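Side-chain contacts in quinone reductase (Klebsiella pneumoniae subsp. pneumoniae, PDB 4GI5), which binds FAD and probably acts as an NAD(P)H dehydrogenase (quinone), a two-subunit flavoprotein with a flavodoxin-like fold: residues 92-97 against 141-146; 137-142 against 162-167. All blocks are in the same frame, centred on the assembly; numbering follows the deposited sequence.

In the fold
Both interactions lie in the flavodoxin-like fold and meet at the loop that follows helix 129-138, with their centres about 10 Å apart. Trp-141 and Gly-142 belong to both. Interaction 1 sets this loop against helix 86-96, and interaction 2 sets its beginning against the turns leading into strand 168-174. They also touch directly: Phe-143 O lies 2.7 Å from Thr-163 OG1, a probable hydrogen bond, and Tyr-145 CE1 packs 3.4 Å from Tyr-139 O. Interaction 1 reaches the FAD pocket through Tyr-145, which touches a bound FAD. The side chain of Trp-141 is about 7 Å, and that of Tyr-139 in interaction 2 about 6 Å, from a bound FAD.

Interaction 1 (92-97 against 141-146); sequences QAFAQG and WGFAYG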
loop_
_atom_site.group_PDB
_atom_site.type_symbol
_atom_site.label_atom_id
_atom_site.label_comp_id
_atom_site.label_asym_id
_atom_site.label_seq_id
_atom_site.Cartn_x
_atom_site.Cartn_y
_atom_site.Cartn_z
ATOM N N GLN B 92 -6.217 20.015 -13.852
ATOM C CA GLN B 92 -7.321 20.790 -14.509
ATOM C C GLN B 92 -8.677 20.589 -13.838
ATOM O O GLN B 92 -9.368 21.587 -13.579
ATOM C CB GLN B 92 -7.393 20.499 -16.008
ATOM C CG GLN B 92 -8.488 21.395 -16.610
ATOM C CD GLN B 92 -8.728 21.128 -18.064
ATOM O OE1 GLN B 92 -9.211 20.036 -18.499
ATOM N NE2 GLN B 92 -8.359 22.116 -18.845
ATOM N N ALA B 93 -9.061 19.354 -13.499
ATOM C CA ALA B 93 -10.346 19.101 -12.864
ATOM C C ALA B 93 -10.502 19.802 -11.558
ATOM O O ALA B 93 -11.585 20.377 -11.238
ATOM C CB ALA B 93 -10.588 17.648 -12.669
ATOM N N PHE B 94 -9.449 19.791 -10.756
ATOM C CA PHE B 94 -9.502 20.421 -9.456
ATOM C C PHE B 94 -9.568 21.981 -9.649
ATOM O O PHE B 94 -10.349 22.634 -8.947
ATOM C CB PHE B 94 -8.280 20.096 -8.596
ATOM C CG PHE B 94 -8.337 20.701 -7.228
ATOM C CD1 PHE B 94 -9.054 20.072 -6.244
ATOM C CD2 PHE B 94 -7.733 21.869 -6.942
ATOM C CE1 PHE B 94 -9.205 20.602 -5.005
ATOM C CE2 PHE B 94 -7.811 22.421 -5.644
ATOM C CZ PHE B 94 -8.607 21.812 -4.717
ATOM N N ALA B 95 -8.751 22.510 -10.517
ATOM C CA ALA B 95 -8.675 23.984 -10.747
ATOM C C ALA B 95 -9.982 24.485 -11.373
ATOM O O ALA B 95 -10.401 25.569 -11.030
ATOM C CB ALA B 95 -7.509 24.376 -11.639
ATOM N N GLN B 96 -10.598 23.742 -12.257
ATOM C CA GLN B 96 -11.806 24.163 -13.037
ATOM C C GLN B 96 -13.085 23.742 -12.371
ATOM O O GLN B 96 -14.165 24.160 -12.808
ATOM C CB GLN B 96 -11.800 23.592 -14.464
ATOM C CG GLN B 96 -10.707 24.119 -15.344
ATOM C CD GLN B 96 -10.686 25.620 -15.284
ATOM O OE1 GLN B 96 -11.705 26.249 -15.577
ATOM N NE2 GLN B 96 -9.575 26.206 -14.803
ATOM N N GLY B 97 -13.041 22.882 -11.354
ATOM C CA GLY B 97 -14.231 22.489 -10.686
ATOM C C GLY B 97 -15.052 21.441 -11.360
ATOM O O GLY B 97 -16.279 21.429 -11.207
ATOM N N TRP B 141 -4.398 16.746 -7.565
ATOM C CA TRP B 141 -3.383 17.705 -7.930
ATOM C C TRP B 141 -3.885 19.112 -7.670
ATOM O O TRP B 141 -4.909 19.471 -8.266
ATOM C CB TRP B 141 -2.940 17.538 -9.350
ATOM C CG TRP B 141 -1.806 18.509 -9.729
ATOM C CD1 TRP B 141 -1.778 19.941 -9.561
ATOM C CD2 TRP B 141 -0.573 18.195 -10.336
ATOM N NE1 TRP B 141 -0.599 20.448 -9.998
ATOM C CE2 TRP B 141 0.138 19.426 -10.523
ATOM C CE3 TRP B 141 -0.023 17.034 -10.759
ATOM C CZ2 TRP B 141 1.384 19.485 -11.091
ATOM C CZ3 TRP B 141 1.230 17.069 -11.327
ATOM C CH2 TRP B 141 1.928 18.293 -11.488
ATOM N N GLY B 142 -3.309 19.836 -6.754
ATOM C CA GLY B 142 -3.828 21.144 -6.305
ATOM C C GLY B 142 -4.406 21.029 -4.930
ATOM O O GLY B 142 -4.706 22.068 -4.317
ATOM N N PHE B 143 -4.618 19.771 -4.411
ATOM C CA PHE B 143 -5.300 19.533 -3.144
ATOM C C PHE B 143 -4.279 18.865 -2.191
ATOM O O PHE B 143 -3.803 19.444 -1.226
ATOM C CB PHE B 143 -6.539 18.672 -3.346
ATOM C CG PHE B 143 -7.347 18.473 -2.092
ATOM C CD1 PHE B 143 -8.004 19.549 -1.504
ATOM C CD2 PHE B 143 -7.485 17.232 -1.518
ATOM C CE1 PHE B 143 -8.763 19.381 -0.401
ATOM C CE2 PHE B 143 -8.312 17.054 -0.433
ATOM C CZ PHE B 143 -8.908 18.160 0.156
ATOM N N ALA B 144 -3.875 17.641 -2.517
ATOM C CA ALA B 144 -2.873 16.914 -1.725
ATOM C C ALA B 144 -1.454 16.890 -2.221
ATOM O O ALA B 144 -0.499 16.581 -1.471
ATOM C CB ALA B 144 -3.345 15.466 -1.526
ATOM N N TYR B 145 -1.269 17.108 -3.501
ATOM C CA TYR B 145 0.023 17.240 -4.126
ATOM C C TYR B 145 -0.008 18.240 -5.246
ATOM O O TYR B 145 -1.070 18.726 -5.615
ATOM C CB TYR B 145 0.568 15.896 -4.574
ATOM C CG TYR B 145 -0.048 15.346 -5.866
ATOM C CD1 TYR B 145 -1.328 14.934 -5.928
ATOM C CD2 TYR B 145 0.759 15.176 -6.965
ATOM C CE1 TYR B 145 -1.902 14.448 -7.100
ATOM C CE2 TYR B 145 0.241 14.678 -8.142
ATOM C CZ TYR B 145 -1.107 14.336 -8.201
ATOM O OH TYR B 145 -1.587 13.821 -9.410
ATOM N N GLY B 146 1.178 18.552 -5.767
ATOM C CA GLY B 146 1.219 19.540 -6.845
ATOM C C GLY B 146 1.070 20.991 -6.382
ATOM O O GLY B 146 0.875 21.882 -7.224
#
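Phe-94 reaches from the last turns of its helix to the loop backbone at Trp-141 and Gly-142 and to the side chain of Phe-143. Phe-143 CB sits over one face of the Phe-94 ring, 4.1 Å from its centroid and 29° off the normal, which makes a CH-pi contact. The closest apolar approach is from Phe-94 CE1 to Phe-143 CB at 3.7 Å. The two rings themselves form an oblique pair, neither a stack nor edge-to-face, inclined at 42° with centroids 5.8 Å apart. With CG anti to the backbone N (chi1 -178°), the Phe-94 ring projects from the helix toward the loop.

In the flavodoxin-like fold this joins helix 86-96 to the loop after helix 129-138; Gln-107 of helix 101-112 touches both phenylalanines.

Carbonyl contacts form the second group. Trp-141 O approaches Phe-94 CB at 3.4 Å, and Gly-142 O approaches Phe-94 CE2 at the same 3.4 Å. No hydrogen bond crosses between the segments. Within the loop, Gly-142 N donates to Tyr-145 O at 2.7 Å and ties together the backbone of 142-145, which includes Phe-143. The Phe-143 ring also meets Phe-164, in the turns before strand 168-174, edge-to-face.

Interaction 2 (137-142 against 162-167); sequences RVYAWG and GTFVGK
Tyr-139 and Phe-164 make the side-chain contact between the end of helix 129-138 and the turns before strand 168-174. Tyr-139 is the first residue to leave helical geometry and the centre of an inverse gamma turn, in which Ala-140 N bonds back to Val-138 O. From that turn its CB starts neither toward nor away from the other segment, and the side chain closes the distance only further out. At CG it packs against Ala-144 CB of the same loop. Along one side of the ring, CE1 comes to 3.9 Å from Phe-164 CE2, and CZ follows at 4.0 Å from the same carbon. The tip, OH, is again 3.9 Å from Phe-164 CE2, but its hydrogen bond is with Met-202 O.

One phenylalanine carbon therefore meets three successive tyrosine atoms. Tyr-139 CE1 lies at the edge of the Phe-164 ring, near its plane. The planes are 48° apart and the centroids 5.9 Å, so the pair is oblique. Phe-164 CG lies anti to the carbonyl carbon (chi1 -48°), which carries the ring toward the tyrosine from a type I turn running from Gly-162 to Val-165. Trp-124 of the second subunit meets the Tyr-139 ring edge-to-face, placing this contact beside the dimer interface. Contact between the segments is thus apolar and buried, while the tyrosine's polar end is satisfied by a backbone carbonyl beyond them.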
loop_
_atom_site.group_PDB
_atom_site.type_symbol
_atom_site.label_atom_id
_atom_site.label_comp_id
_atom_site.label_asym_id
_atom_site.label_seq_id
_atom_site.Cartn_x
_atom_site.Cartn_y
_atom_site.Cartn_z
ATOM N N ARG B 137 -8.053 8.788 -5.468
ATOM C CA ARG B 137 -9.065 9.647 -6.098
ATOM C C ARG B 137 -9.304 10.966 -5.387
ATOM O O ARG B 137 -9.593 11.976 -6.055
ATOM C CB ARG B 137 -10.335 8.877 -6.338
ATOM C CG ARG B 137 -10.179 7.754 -7.313
ATOM C CD ARG B 137 -11.388 6.803 -7.518
ATOM N NE ARG B 137 -12.471 7.615 -8.163
ATOM C CZ ARG B 137 -13.603 7.993 -7.557
ATOM N NH1 ARG B 137 -13.936 7.665 -6.293
ATOM N NH2 ARG B 137 -14.409 8.864 -8.243
ATOM N N VAL B 138 -9.215 10.996 -4.082
ATOM C CA VAL B 138 -9.515 12.223 -3.326
ATOM C C VAL B 138 -8.295 13.161 -3.307
ATOM O O VAL B 138 -8.421 14.372 -3.268
ATOM C CB VAL B 138 -9.956 11.889 -1.922
ATOM C CG1 VAL B 138 -10.129 13.067 -0.993
ATOM C CG2 VAL B 138 -11.252 11.095 -1.990
ATOM N N TYR B 139 -7.067 12.577 -3.306
ATOM C CA TYR B 139 -5.864 13.370 -3.118
ATOM C C TYR B 139 -5.449 13.980 -4.439
ATOM O O TYR B 139 -4.476 13.581 -5.080
ATOM C CB TYR B 139 -4.723 12.474 -2.539
ATOM C CG TYR B 139 -4.653 12.391 -1.078
ATOM C CD1 TYR B 139 -5.747 12.652 -0.251
ATOM C CD2 TYR B 139 -3.465 11.925 -0.454
ATOM C CE1 TYR B 139 -5.705 12.587 1.112
ATOM C CE2 TYR B 139 -3.398 11.847 0.927
ATOM C CZ TYR B 139 -4.454 12.238 1.752
ATOM O OH TYR B 139 -4.257 12.114 3.089
ATOM N N ALA B 140 -6.215 14.945 -4.903
ATOM C CA ALA B 140 -5.982 15.559 -6.215
ATOM C C ALA B 140 -4.752 16.511 -6.328
ATOM O O ALA B 140 -4.283 17.074 -5.345
ATOM C CB ALA B 140 -7.279 16.373 -6.577
ATOM N N TRP B 141 -4.398 16.746 -7.565
ATOM C CA TRP B 141 -3.383 17.705 -7.930
ATOM C C TRP B 141 -3.885 19.112 -7.670
ATOM O O TRP B 141 -4.909 19.471 -8.266
ATOM C CB TRP B 141 -2.940 17.538 -9.350
ATOM C CG TRP B 141 -1.806 18.509 -9.729
ATOM C CD1 TRP B 141 -1.778 19.941 -9.561
ATOM C CD2 TRP B 141 -0.573 18.195 -10.336
ATOM N NE1 TRP B 141 -0.599 20.448 -9.998
ATOM C CE2 TRP B 141 0.138 19.426 -10.523
ATOM C CE3 TRP B 141 -0.023 17.034 -10.759
ATOM C CZ2 TRP B 141 1.384 19.485 -11.091
ATOM C CZ3 TRP B 141 1.230 17.069 -11.327
ATOM C CH2 TRP B 141 1.928 18.293 -11.488
ATOM N N GLY B 142 -3.309 19.836 -6.754
ATOM C CA GLY B 142 -3.828 21.144 -6.305
ATOM C C GLY B 142 -4.406 21.029 -4.930
ATOM O O GLY B 142 -4.706 22.068 -4.317
ATOM N N GLY B 162 1.175 21.921 3.463
ATOM C CA GLY B 162 0.116 21.546 2.555
ATOM C C GLY B 162 -1.234 21.920 3.058
ATOM O O GLY B 162 -1.372 22.588 4.126
ATOM N N THR B 163 -2.253 21.387 2.356
ATOM C CA THR B 163 -3.635 21.695 2.615
ATOM C C THR B 163 -4.070 21.311 3.978
ATOM O O THR B 163 -4.952 21.979 4.547
ATOM C CB THR B 163 -4.524 21.071 1.494
ATOM O OG1 THR B 163 -4.109 21.656 0.271
ATOM C CG2 THR B 163 -5.992 21.338 1.676
ATOM N N PHE B 164 -3.457 20.273 4.589
ATOM C CA PHE B 164 -3.910 19.743 5.837
ATOM C C PHE B 164 -3.161 20.245 7.073
ATOM O O PHE B 164 -3.349 19.756 8.168
ATOM C CB PHE B 164 -4.054 18.193 5.838
ATOM C CG PHE B 164 -4.827 17.649 4.617
ATOM C CD1 PHE B 164 -5.966 18.286 4.141
ATOM C CD2 PHE B 164 -4.416 16.472 4.020
ATOM C CE1 PHE B 164 -6.618 17.859 3.004
ATOM C CE2 PHE B 164 -5.116 15.959 2.966
ATOM C CZ PHE B 164 -6.189 16.663 2.401
ATOM N N VAL B 165 -2.300 21.235 6.886
ATOM C CA VAL B 165 -1.581 21.815 8.020
ATOM C C VAL B 165 -2.599 22.289 9.081
ATOM O O VAL B 165 -3.620 22.912 8.726
ATOM C CB VAL B 165 -0.707 23.006 7.590
ATOM C CG1 VAL B 165 -0.128 23.702 8.834
ATOM C CG2 VAL B 165 0.456 22.525 6.856
ATOM N N GLY B 166 -2.301 22.002 10.318
ATOM C CA GLY B 166 -3.217 22.343 11.416
ATOM C C GLY B 166 -4.151 21.236 11.786
ATOM O O GLY B 166 -4.955 21.372 12.751
ATOM N N LYS B 167 -4.176 20.160 10.972
ATOM C CA LYS B 167 -5.109 19.047 11.262
ATOM C C LYS B 167 -4.271 17.933 11.768
ATOM O O LYS B 167 -3.051 17.889 11.547
ATOM C CB LYS B 167 -5.857 18.546 9.996
ATOM C CG LYS B 167 -6.631 19.602 9.276
ATOM C CD LYS B 167 -7.365 19.118 8.046
ATOM C CE LYS B 167 -7.922 20.250 7.176
ATOM N NZ LYS B 167 -9.063 20.855 7.877
#